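Local coordinates for unknown protein (PDB 2NYI) that is of unknown function but carries tandem ACT domains, a fold that in many relatives binds small regulatory molecules such as amino acids, at residues E125-P130 with L138-S143; E104-A109 with E164-D169; L96-P101 with V168-E173; E108-V113 with T157-V162. One frame throughout, in Å; residues are numbered along the deposited sequence.

Overall arrangement
All four contacts lie in the C-terminal half of the chain, which has the beta-alpha-beta-beta-alpha-beta order of an ACT domain. From the N terminus, the chain first lays down 96-101, 104-109 and 108-113, whose partners come near the end of the domain. Interaction 1 closes first, as the hairpin 125-130 with 138-143. Interaction 4 then closes around it, followed by interaction 2 and finally interaction 3, so the loops enclose one another without crossing. Interactions 2 and 4 share Glu-108 and Ala-109, and interactions 2 and 3 share Val-168 and Asp-169. Interactions 1 and 3 build the sheet; interactions 2 and 4 join the two helices on one face, interaction 2 also taking in the turn into the last strand.

Interaction 1 (E125-P130 with L138-S143); sequences ETETLP and LFRMGS
Glu-127 and Arg-140 form a salt bridge, with OE2 of Glu-127 2.8 Å from NH1 of Arg-140; as a hydrogen bond it is bent and weak. The two side chains run alongside each other, and the carboxylate approaches the guanidinium at its edge, their planes turned 63° apart. Glu-127 reaches there because CG lies between the backbone N and the carbonyl carbon (chi1 60°) and the chain is extended beyond it. Shortening Glu-127 to an alanine would probably leave Arg-140 NH1 without this carboxylate, its guanidinium freer to turn and holding a long, weak pairing with Glu-99.

Backbone bonds join the hydrogen-bonded pairs Glu-125/Gly-142, Glu-127/Arg-140 and Leu-129/Leu-138; Leu-129 N to Leu-138 O is 2.8 Å. These strands are the hairpin of the second and third strands of the ACT fold, running antiparallel at 161°. Glu-125 and Thr-126 also pair with a strand of the second subunit, so the sheet continues across the dimer interface.

Van der Waals contacts divide between the faces. CD1 of Leu-129 sits over one face of the Arg-140 guanidinium, offset toward the rim, 3.5 Å from NH1. On the other face, CB of Thr-126 lies 3.8 Å from CE1 of Phe-139, and its CG2 meets CG of selenomethionine Met-141 at 3.9 Å. The hydroxyls of Thr-126 and Thr-128 hydrogen-bond the Ser-36 hydroxyl and the backbone O of Glu-34 of the second subunit.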
# COMPACT_ATOMS: atom_id res chain seq x y z
N GLU A 125 1.09 -3.00 7.52
CA GLU A 125 0.02 -2.13 8.02
C GLU A 125 -0.01 -2.14 9.53
O GLU A 125 0.23 -3.18 10.17
CB GLU A 125 -1.36 -2.48 7.43
CG GLU A 125 -1.84 -3.91 7.61
CD GLU A 125 -3.18 -4.18 6.86
OE1 GLU A 125 -4.01 -3.24 6.73
OE2 GLU A 125 -3.39 -5.33 6.40
N THR A 126 -0.25 -0.96 10.10
CA THR A 126 -0.47 -0.86 11.53
C THR A 126 -1.78 -0.10 11.76
O THR A 126 -2.23 0.70 10.91
CB THR A 126 0.71 -0.15 12.31
OG1 THR A 126 0.69 1.25 12.05
CG2 THR A 126 2.10 -0.69 11.91
N GLU A 127 -2.40 -0.39 12.90
CA GLU A 127 -3.61 0.31 13.33
C GLU A 127 -3.60 0.43 14.82
O GLU A 127 -2.93 -0.35 15.52
CB GLU A 127 -4.88 -0.42 12.86
CG GLU A 127 -5.04 -1.82 13.37
CD GLU A 127 -6.38 -2.45 12.96
OE1 GLU A 127 -7.29 -1.71 12.51
OE2 GLU A 127 -6.50 -3.68 13.09
N THR A 128 -4.32 1.43 15.32
CA THR A 128 -4.59 1.57 16.75
C THR A 128 -6.09 1.65 16.95
O THR A 128 -6.81 2.29 16.17
CB THR A 128 -3.91 2.82 17.34
OG1 THR A 128 -4.18 3.95 16.51
CG2 THR A 128 -2.40 2.61 17.42
N LEU A 129 -6.57 0.98 18.00
CA LEU A 129 -7.99 0.89 18.30
C LEU A 129 -8.18 1.23 19.78
O LEU A 129 -7.86 0.42 20.65
CB LEU A 129 -8.48 -0.53 17.97
CG LEU A 129 -8.05 -1.02 16.58
CD1 LEU A 129 -7.78 -2.52 16.54
CD2 LEU A 129 -9.04 -0.59 15.48
N PRO A 130 -8.64 2.45 20.07
CA PRO A 130 -8.89 2.80 21.47
C PRO A 130 -9.98 1.91 22.05
O PRO A 130 -10.95 1.61 21.35
CB PRO A 130 -9.38 4.25 21.40
CG PRO A 130 -8.94 4.76 20.07
CD PRO A 130 -8.95 3.57 19.16
N LEU A 138 -5.33 -0.29 21.77
CA LEU A 138 -4.74 -1.51 21.23
C LEU A 138 -3.97 -1.15 19.97
O LEU A 138 -4.41 -0.32 19.18
CB LEU A 138 -5.81 -2.56 20.92
CG LEU A 138 -5.27 -3.94 20.49
CD1 LEU A 138 -4.57 -4.67 21.65
CD2 LEU A 138 -6.36 -4.81 19.88
N PHE A 139 -2.79 -1.77 19.83
CA PHE A 139 -1.94 -1.61 18.67
C PHE A 139 -1.91 -2.95 17.96
O PHE A 139 -1.74 -3.98 18.60
CB PHE A 139 -0.53 -1.19 19.10
CG PHE A 139 0.50 -1.31 18.00
CD1 PHE A 139 0.66 -0.29 17.06
CD2 PHE A 139 1.31 -2.45 17.90
CE1 PHE A 139 1.63 -0.39 16.02
CE2 PHE A 139 2.27 -2.57 16.90
CZ PHE A 139 2.43 -1.53 15.95
N ARG A 140 -2.09 -2.93 16.63
CA ARG A 140 -1.93 -4.15 15.83
C ARG A 140 -1.03 -3.86 14.65
O ARG A 140 -1.15 -2.80 14.03
CB ARG A 140 -3.28 -4.63 15.31
CG ARG A 140 -4.18 -5.28 16.36
CD ARG A 140 -5.12 -6.27 15.69
NE ARG A 140 -6.37 -6.46 16.42
CZ ARG A 140 -7.57 -6.12 15.96
NH1 ARG A 140 -7.71 -5.57 14.76
NH2 ARG A 140 -8.64 -6.33 16.72
N MSE A 141 -0.12 -4.78 14.36
CA MSE A 141 0.74 -4.66 13.18
C MSE A 141 0.74 -5.96 12.41
O MSE A 141 0.84 -7.03 12.98
CB MSE A 141 2.15 -4.29 13.59
CG MSE A 141 3.13 -4.37 12.46
SE MSE A 141 4.88 -3.78 13.04
CE MSE A 141 5.75 -4.79 12.03
N GLY A 142 0.59 -5.86 11.10
CA GLY A 142 0.70 -7.05 10.25
C GLY A 142 1.67 -6.72 9.15
O GLY A 142 1.58 -5.66 8.52
N SER A 143 2.60 -7.63 8.88
CA SER A 143 3.67 -7.31 7.96
C SER A 143 4.14 -8.58 7.24
O SER A 143 4.01 -9.69 7.76
CB SER A 143 4.83 -6.70 8.77
OG SER A 143 5.77 -6.04 7.95

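Interaction 2 (E104-A109 with E164-D169); sequences EGIVEA and EEFGVD
The start of the first helix of this ACT domain meets the end of its second helix here, with the aromatic ring of Phe-166 set against the backbone of Gly-105 and the side chains of Ile-106 and Ala-109. The ring reaches across from the last turn of helix 152-166. CE1 of Phe-166 lies 3.5 Å from the backbone atom C of Gly-105, and CE2 of Phe-166 comes within 3.4 Å of CB of Ala-109, so one end of the ring spans the first helical turn. CA of Ile-106 stands over a face of the ring, toward its rim, and CG1 of Ile-106 lies 4.3 Å from CD1 of Phe-166. Phe-166 has CG anti to its carbonyl carbon (chi1 -73°), which swings the ring toward the other helix.

Gly-105 allows this close approach, since a beta carbon there would run into CE1 of Phe-166. Its carbonyl oxygen accepts the backbone bond from Ala-109 N at 2.9 Å, an early bond of the helix. After Phe-166 the chain leaves the helix at Gly-167, whose positive phi of 65° turns it toward the last strand. Val-168 follows, and its CG1 touches CG2 of Ile-106 at 4.2 Å. No hydrogen bond crosses between the segments, and the contact rests on carbon packing.

Ile-106 also leans on Phe-139 of strand 137-148, Asp-169 goes on to pair with Glu-99 in strand 91-99, and Glu-108 on the outer side of helix 106-116 bonds His-20 of the second subunit.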
# COMPACT_ATOMS: atom_id res chain seq x y z
N GLU A 104 4.56 4.71 22.51
CA GLU A 104 5.38 5.53 21.61
C GLU A 104 6.45 4.70 20.88
O GLU A 104 6.79 4.99 19.73
CB GLU A 104 6.03 6.69 22.39
CG GLU A 104 6.73 7.78 21.53
CD GLU A 104 7.47 8.83 22.38
OE1 GLU A 104 7.00 9.16 23.49
OE2 GLU A 104 8.52 9.35 21.92
N GLY A 105 6.96 3.66 21.54
CA GLY A 105 8.14 2.95 21.03
C GLY A 105 8.02 1.62 20.29
O GLY A 105 9.02 1.11 19.80
N ILE A 106 6.81 1.05 20.20
CA ILE A 106 6.65 -0.29 19.60
C ILE A 106 7.17 -0.37 18.16
O ILE A 106 8.02 -1.20 17.84
CB ILE A 106 5.18 -0.78 19.54
CG1 ILE A 106 4.42 -0.46 20.81
CG2 ILE A 106 5.14 -2.28 19.25
CD1 ILE A 106 2.93 -0.54 20.60
N VAL A 107 6.65 0.50 17.31
CA VAL A 107 7.01 0.50 15.89
C VAL A 107 8.53 0.63 15.71
O VAL A 107 9.14 -0.17 15.00
CB VAL A 107 6.24 1.58 15.10
CG1 VAL A 107 6.60 1.52 13.64
CG2 VAL A 107 4.72 1.40 15.28
N GLU A 108 9.15 1.63 16.35
CA GLU A 108 10.61 1.78 16.28
C GLU A 108 11.31 0.52 16.77
O GLU A 108 12.29 0.07 16.15
CB GLU A 108 11.10 3.02 17.06
CG GLU A 108 12.57 3.40 16.80
CD GLU A 108 13.58 2.55 17.58
OE1 GLU A 108 13.23 1.98 18.65
OE2 GLU A 108 14.73 2.46 17.13
N ALA A 109 10.83 -0.04 17.87
CA ALA A 109 11.48 -1.23 18.45
C ALA A 109 11.43 -2.46 17.53
O ALA A 109 12.44 -3.15 17.38
CB ALA A 109 10.88 -1.56 19.82
N GLU A 164 8.93 -8.53 25.69
CA GLU A 164 9.14 -8.32 27.13
C GLU A 164 9.17 -6.85 27.49
O GLU A 164 8.48 -6.43 28.43
CB GLU A 164 10.42 -9.02 27.61
CG GLU A 164 10.41 -10.55 27.51
CD GLU A 164 9.32 -11.20 28.36
OE1 GLU A 164 8.97 -10.67 29.43
OE2 GLU A 164 8.81 -12.27 27.94
N GLU A 165 9.94 -6.07 26.74
CA GLU A 165 10.10 -4.65 27.02
C GLU A 165 8.83 -3.84 26.81
O GLU A 165 8.55 -2.89 27.55
CB GLU A 165 11.25 -4.04 26.22
CG GLU A 165 11.61 -2.63 26.68
CD GLU A 165 12.65 -1.94 25.82
OE1 GLU A 165 13.50 -2.65 25.23
OE2 GLU A 165 12.62 -0.69 25.75
N PHE A 166 8.05 -4.23 25.79
CA PHE A 166 6.87 -3.46 25.39
C PHE A 166 5.52 -4.10 25.74
O PHE A 166 4.48 -3.48 25.52
CB PHE A 166 6.96 -3.11 23.89
CG PHE A 166 7.98 -2.05 23.61
CD1 PHE A 166 7.65 -0.71 23.69
CD2 PHE A 166 9.30 -2.40 23.35
CE1 PHE A 166 8.59 0.28 23.47
CE2 PHE A 166 10.26 -1.41 23.13
CZ PHE A 166 9.91 -0.07 23.19
N GLY A 167 5.54 -5.32 26.27
CA GLY A 167 4.32 -6.05 26.64
C GLY A 167 3.42 -6.41 25.46
O GLY A 167 2.19 -6.37 25.57
N VAL A 168 4.05 -6.74 24.33
CA VAL A 168 3.32 -7.16 23.11
C VAL A 168 3.45 -8.67 22.82
O VAL A 168 4.36 -9.34 23.33
CB VAL A 168 3.72 -6.33 21.86
CG1 VAL A 168 3.24 -4.88 22.01
CG2 VAL A 168 5.23 -6.41 21.60
N ASP A 169 2.50 -9.22 22.06
CA ASP A 169 2.65 -10.58 21.53
C ASP A 169 3.05 -10.48 20.08
O ASP A 169 2.40 -9.76 19.30
CB ASP A 169 1.36 -11.37 21.63
CG ASP A 169 1.05 -11.80 23.07
OD1 ASP A 169 1.79 -12.65 23.61
OD2 ASP A 169 0.07 -11.29 23.63

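Interaction 3 (L96-P101 with V168-E173); sequences LYVEGP and VDIDLE
Tyr-97 and Asp-171 exchange two backbone hydrogen bonds, Tyr-97 N to Asp-171 O and Asp-171 N to Tyr-97 O, each 2.9 Å. Glu-99 and Asp-169 form the second such pair. Glu-99 O takes two donors: Asp-169 N at 2.8 Å and a water at 2.7 Å that also donates to Asp-169 OD2, tying the acid side chain back to the neighbouring strand. Glu-163 OE2 of helix 152-166 accepts a bond from Ile-170 N, and the Tyr-152 hydroxyl meets Leu-172 O.

The strands run antiparallel at 172°. In the strand order 2-3-1-4 of the ACT fold, this is the pairing of the first strand with the last; the last strand forms one edge of the sheet within the chain, and the first also bonds to strand 137-148.

The apolar contacts gather on the face of Leu-96, Val-98, Ile-170 and Leu-172, beneath helix 152-166. Ile-170 lies alongside Leu-96 and Val-98. With CG1 beside the backbone N (chi1 -61°), its CG2 stands anti to that N and touches CD1 of Leu-96 at 3.6 Å, while CG1 lies 4.0 Å from CG2 of Val-98. Cut back to an alanine, Ile-170 would probably open a gap between these two side chains and Leu-159 and Val-162 above them. CD1 of Leu-172 packs on CB of Leu-96 at 3.8 Å. At the other end CG1 of Val-168 rests 3.9 Å from CA of Gly-100, where a beta carbon would collide with it. Tyr-97 and Asp-171 point to the other face, the two side chains crossing at about a right angle, with ring and carboxylate planes 66° apart.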
# COMPACT_ATOMS: atom_id res chain seq x y z
N LEU A 96 4.64 -11.44 9.82
CA LEU A 96 4.92 -10.92 11.14
C LEU A 96 3.66 -10.27 11.69
O LEU A 96 3.00 -9.47 10.99
CB LEU A 96 6.09 -9.93 11.06
CG LEU A 96 6.42 -9.04 12.28
CD1 LEU A 96 7.04 -9.87 13.40
CD2 LEU A 96 7.40 -7.98 11.86
N TYR A 97 3.31 -10.60 12.93
CA TYR A 97 2.12 -10.02 13.55
C TYR A 97 2.50 -9.55 14.95
O TYR A 97 3.22 -10.25 15.67
CB TYR A 97 0.98 -11.04 13.65
CG TYR A 97 0.65 -11.75 12.36
CD1 TYR A 97 -0.19 -11.16 11.41
CD2 TYR A 97 1.17 -13.02 12.09
CE1 TYR A 97 -0.49 -11.81 10.21
CE2 TYR A 97 0.87 -13.68 10.91
CZ TYR A 97 0.04 -13.08 9.98
OH TYR A 97 -0.25 -13.74 8.80
N VAL A 98 2.05 -8.34 15.30
CA VAL A 98 2.32 -7.77 16.62
C VAL A 98 1.00 -7.26 17.18
O VAL A 98 0.24 -6.59 16.47
CB VAL A 98 3.32 -6.57 16.53
CG1 VAL A 98 3.64 -5.99 17.91
CG2 VAL A 98 4.61 -6.96 15.76
N GLU A 99 0.72 -7.57 18.44
CA GLU A 99 -0.48 -7.01 19.08
C GLU A 99 -0.23 -6.79 20.56
O GLU A 99 0.35 -7.65 21.23
CB GLU A 99 -1.67 -7.95 18.86
CG GLU A 99 -2.99 -7.45 19.45
CD GLU A 99 -4.17 -8.33 19.09
OE1 GLU A 99 -4.94 -8.67 20.01
OE2 GLU A 99 -4.33 -8.68 17.89
N GLY A 100 -0.64 -5.63 21.06
CA GLY A 100 -0.62 -5.35 22.50
C GLY A 100 -1.00 -3.90 22.78
O GLY A 100 -1.49 -3.22 21.89
N PRO A 101 -0.74 -3.42 24.01
CA PRO A 101 -1.02 -2.02 24.32
C PRO A 101 -0.20 -1.13 23.39
O PRO A 101 0.95 -1.45 23.11
CB PRO A 101 -0.51 -1.85 25.76
CG PRO A 101 -0.42 -3.22 26.31
CD PRO A 101 -0.14 -4.13 25.15
N VAL A 168 4.05 -6.74 24.33
CA VAL A 168 3.32 -7.16 23.11
C VAL A 168 3.45 -8.67 22.82
O VAL A 168 4.36 -9.34 23.33
CB VAL A 168 3.72 -6.33 21.86
CG1 VAL A 168 3.24 -4.88 22.01
CG2 VAL A 168 5.23 -6.41 21.60
N ASP A 169 2.50 -9.22 22.06
CA ASP A 169 2.65 -10.58 21.53
C ASP A 169 3.05 -10.48 20.08
O ASP A 169 2.40 -9.76 19.30
CB ASP A 169 1.36 -11.37 21.63
CG ASP A 169 1.05 -11.80 23.07
OD1 ASP A 169 1.79 -12.65 23.61
OD2 ASP A 169 0.07 -11.29 23.63
N ILE A 170 4.10 -11.20 19.72
CA ILE A 170 4.66 -11.19 18.36
C ILE A 170 4.72 -12.61 17.79
O ILE A 170 5.18 -13.55 18.46
CB ILE A 170 6.08 -10.54 18.33
CG1 ILE A 170 6.03 -9.07 18.80
CG2 ILE A 170 6.69 -10.60 16.93
CD1 ILE A 170 7.39 -8.42 19.04
N ASP A 171 4.24 -12.78 16.56
CA ASP A 171 4.31 -14.06 15.88
C ASP A 171 5.08 -13.84 14.59
O ASP A 171 4.90 -12.82 13.93
CB ASP A 171 2.92 -14.60 15.53
CG ASP A 171 2.09 -14.92 16.76
OD1 ASP A 171 2.63 -15.55 17.70
OD2 ASP A 171 0.91 -14.53 16.78
N LEU A 172 5.93 -14.79 14.26
CA LEU A 172 6.69 -14.75 13.01
C LEU A 172 6.64 -16.13 12.37
O LEU A 172 7.14 -17.13 12.95
CB LEU A 172 8.14 -14.31 13.29
CG LEU A 172 9.02 -14.06 12.06
CD1 LEU A 172 8.56 -12.82 11.30
CD2 LEU A 172 10.50 -13.95 12.47
N GLU A 173 5.98 -16.22 11.21
CA GLU A 173 5.71 -17.51 10.58
C GLU A 173 6.18 -17.49 9.13
O GLU A 173 5.79 -16.61 8.36
CB GLU A 173 4.21 -17.83 10.65
CG GLU A 173 3.61 -17.94 12.05
CD GLU A 173 3.90 -19.27 12.76
OE1 GLU A 173 3.59 -20.34 12.18
OE2 GLU A 173 4.42 -19.24 13.89
O HOH W 1 -0.94 -8.94 23.27

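Interaction 4 (E108-V113 with T157-V162); sequences EAVTAV and TALSRV
Thr-157 O is gripped from within its own helix: the Ser-160 hydroxyl donates to it, OG of Ser-160 to O of Thr-157 being 2.5 Å, and Ser-160 N and Arg-161 N add long, weak bonds. The next residue, Ala-158, faces the other helix and meets Val-113. Each helix presents an alanine followed one turn later by a valine, and the valine of one faces the alanine of the other.

Val-113 is central to the contact. With CG1 anti to the backbone N (chi1 169°), that methyl comes within 3.6 Å of CB of Ala-158 and 3.9 Å of CD2 of Leu-159. Its other methyl, CG2, meets CG2 of Val-162 at 3.8 Å, the two side chains crossing at a slant. Val-162 turns its remaining branch, CG1, toward CG2 of Val-110 at 4.0 Å and toward CB of Ala-109.

Helices 106-116 and 152-166 of the ACT fold lie side by side on the same face of the sheet; segments 108-113 and 157-162 run antiparallel at 167°, their axes 9.7 Å apart at closest. Val-110 and Leu-159 both reach down to Leu-96 of strand 91-99, so the seam between the helices merges with the core below. Another side of helix 106-116 faces the second subunit, where Thr-111 and Ala-112 pack on His-20 of that chain.

No hydrogen bond or ion pair joins the two segments; methyl groups make the contact, so it should depend on the shape and burial of small aliphatic side chains more than on any directional bond.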
# COMPACT_ATOMS: atom_id res chain seq x y z
N GLU A 108 9.15 1.63 16.35
CA GLU A 108 10.61 1.78 16.28
C GLU A 108 11.31 0.52 16.77
O GLU A 108 12.29 0.07 16.15
CB GLU A 108 11.10 3.02 17.06
CG GLU A 108 12.57 3.40 16.80
CD GLU A 108 13.58 2.55 17.58
OE1 GLU A 108 13.23 1.98 18.65
OE2 GLU A 108 14.73 2.46 17.13
N ALA A 109 10.83 -0.04 17.87
CA ALA A 109 11.48 -1.23 18.45
C ALA A 109 11.43 -2.46 17.53
O ALA A 109 12.44 -3.15 17.38
CB ALA A 109 10.88 -1.56 19.82
N VAL A 110 10.27 -2.72 16.93
CA VAL A 110 10.10 -3.89 16.05
C VAL A 110 10.94 -3.69 14.80
O VAL A 110 11.72 -4.57 14.42
CB VAL A 110 8.62 -4.14 15.66
CG1 VAL A 110 8.51 -5.26 14.61
CG2 VAL A 110 7.79 -4.48 16.90
N THR A 111 10.78 -2.53 14.16
CA THR A 111 11.53 -2.25 12.93
C THR A 111 13.05 -2.14 13.15
O THR A 111 13.83 -2.42 12.25
CB THR A 111 10.97 -1.01 12.19
OG1 THR A 111 11.08 0.15 13.02
CG2 THR A 111 9.49 -1.23 11.83
N ALA A 112 13.49 -1.75 14.34
CA ALA A 112 14.94 -1.75 14.65
C ALA A 112 15.53 -3.15 14.56
O ALA A 112 16.62 -3.34 14.01
CB ALA A 112 15.20 -1.13 16.04
N VAL A 113 14.81 -4.12 15.12
CA VAL A 113 15.19 -5.53 15.04
C VAL A 113 15.34 -5.96 13.57
O VAL A 113 16.35 -6.53 13.17
CB VAL A 113 14.15 -6.44 15.75
CG1 VAL A 113 14.39 -7.92 15.43
CG2 VAL A 113 14.19 -6.24 17.26
N THR A 157 14.45 -14.48 18.65
CA THR A 157 15.02 -14.17 19.96
C THR A 157 15.02 -12.65 20.21
O THR A 157 14.66 -12.19 21.31
CB THR A 157 16.43 -14.79 20.13
OG1 THR A 157 16.32 -16.23 20.18
CG2 THR A 157 17.11 -14.30 21.41
N ALA A 158 15.42 -11.88 19.20
CA ALA A 158 15.37 -10.40 19.28
C ALA A 158 13.94 -9.88 19.43
O ALA A 158 13.70 -8.92 20.19
CB ALA A 158 16.06 -9.77 18.08
N LEU A 159 12.99 -10.49 18.73
CA LEU A 159 11.58 -10.07 18.83
C LEU A 159 10.99 -10.41 20.21
O LEU A 159 10.07 -9.74 20.68
CB LEU A 159 10.72 -10.67 17.70
CG LEU A 159 10.99 -10.15 16.27
CD1 LEU A 159 10.20 -10.95 15.25
CD2 LEU A 159 10.66 -8.65 16.16
N SER A 160 11.54 -11.43 20.86
CA SER A 160 11.13 -11.80 22.22
C SER A 160 11.51 -10.73 23.26
O SER A 160 10.74 -10.46 24.18
CB SER A 160 11.69 -13.17 22.61
OG SER A 160 13.03 -13.06 23.04
N ARG A 161 12.67 -10.09 23.09
CA ARG A 161 13.06 -8.94 23.91
C ARG A 161 12.05 -7.80 23.77
O ARG A 161 11.66 -7.17 24.77
CB ARG A 161 14.44 -8.40 23.53
CG ARG A 161 15.60 -9.32 23.85
CD ARG A 161 16.93 -8.65 23.49
NE ARG A 161 17.35 -7.62 24.46
CZ ARG A 161 18.12 -7.84 25.52
NH1 ARG A 161 18.59 -9.06 25.78
NH2 ARG A 161 18.44 -6.84 26.33
N VAL A 162 11.63 -7.54 22.54
CA VAL A 162 10.61 -6.52 22.27
C VAL A 162 9.32 -6.87 23.00
O VAL A 162 8.71 -6.01 23.63
CB VAL A 162 10.34 -6.35 20.75
CG1 VAL A 162 9.24 -5.31 20.52
CG2 VAL A 162 11.61 -5.95 20.02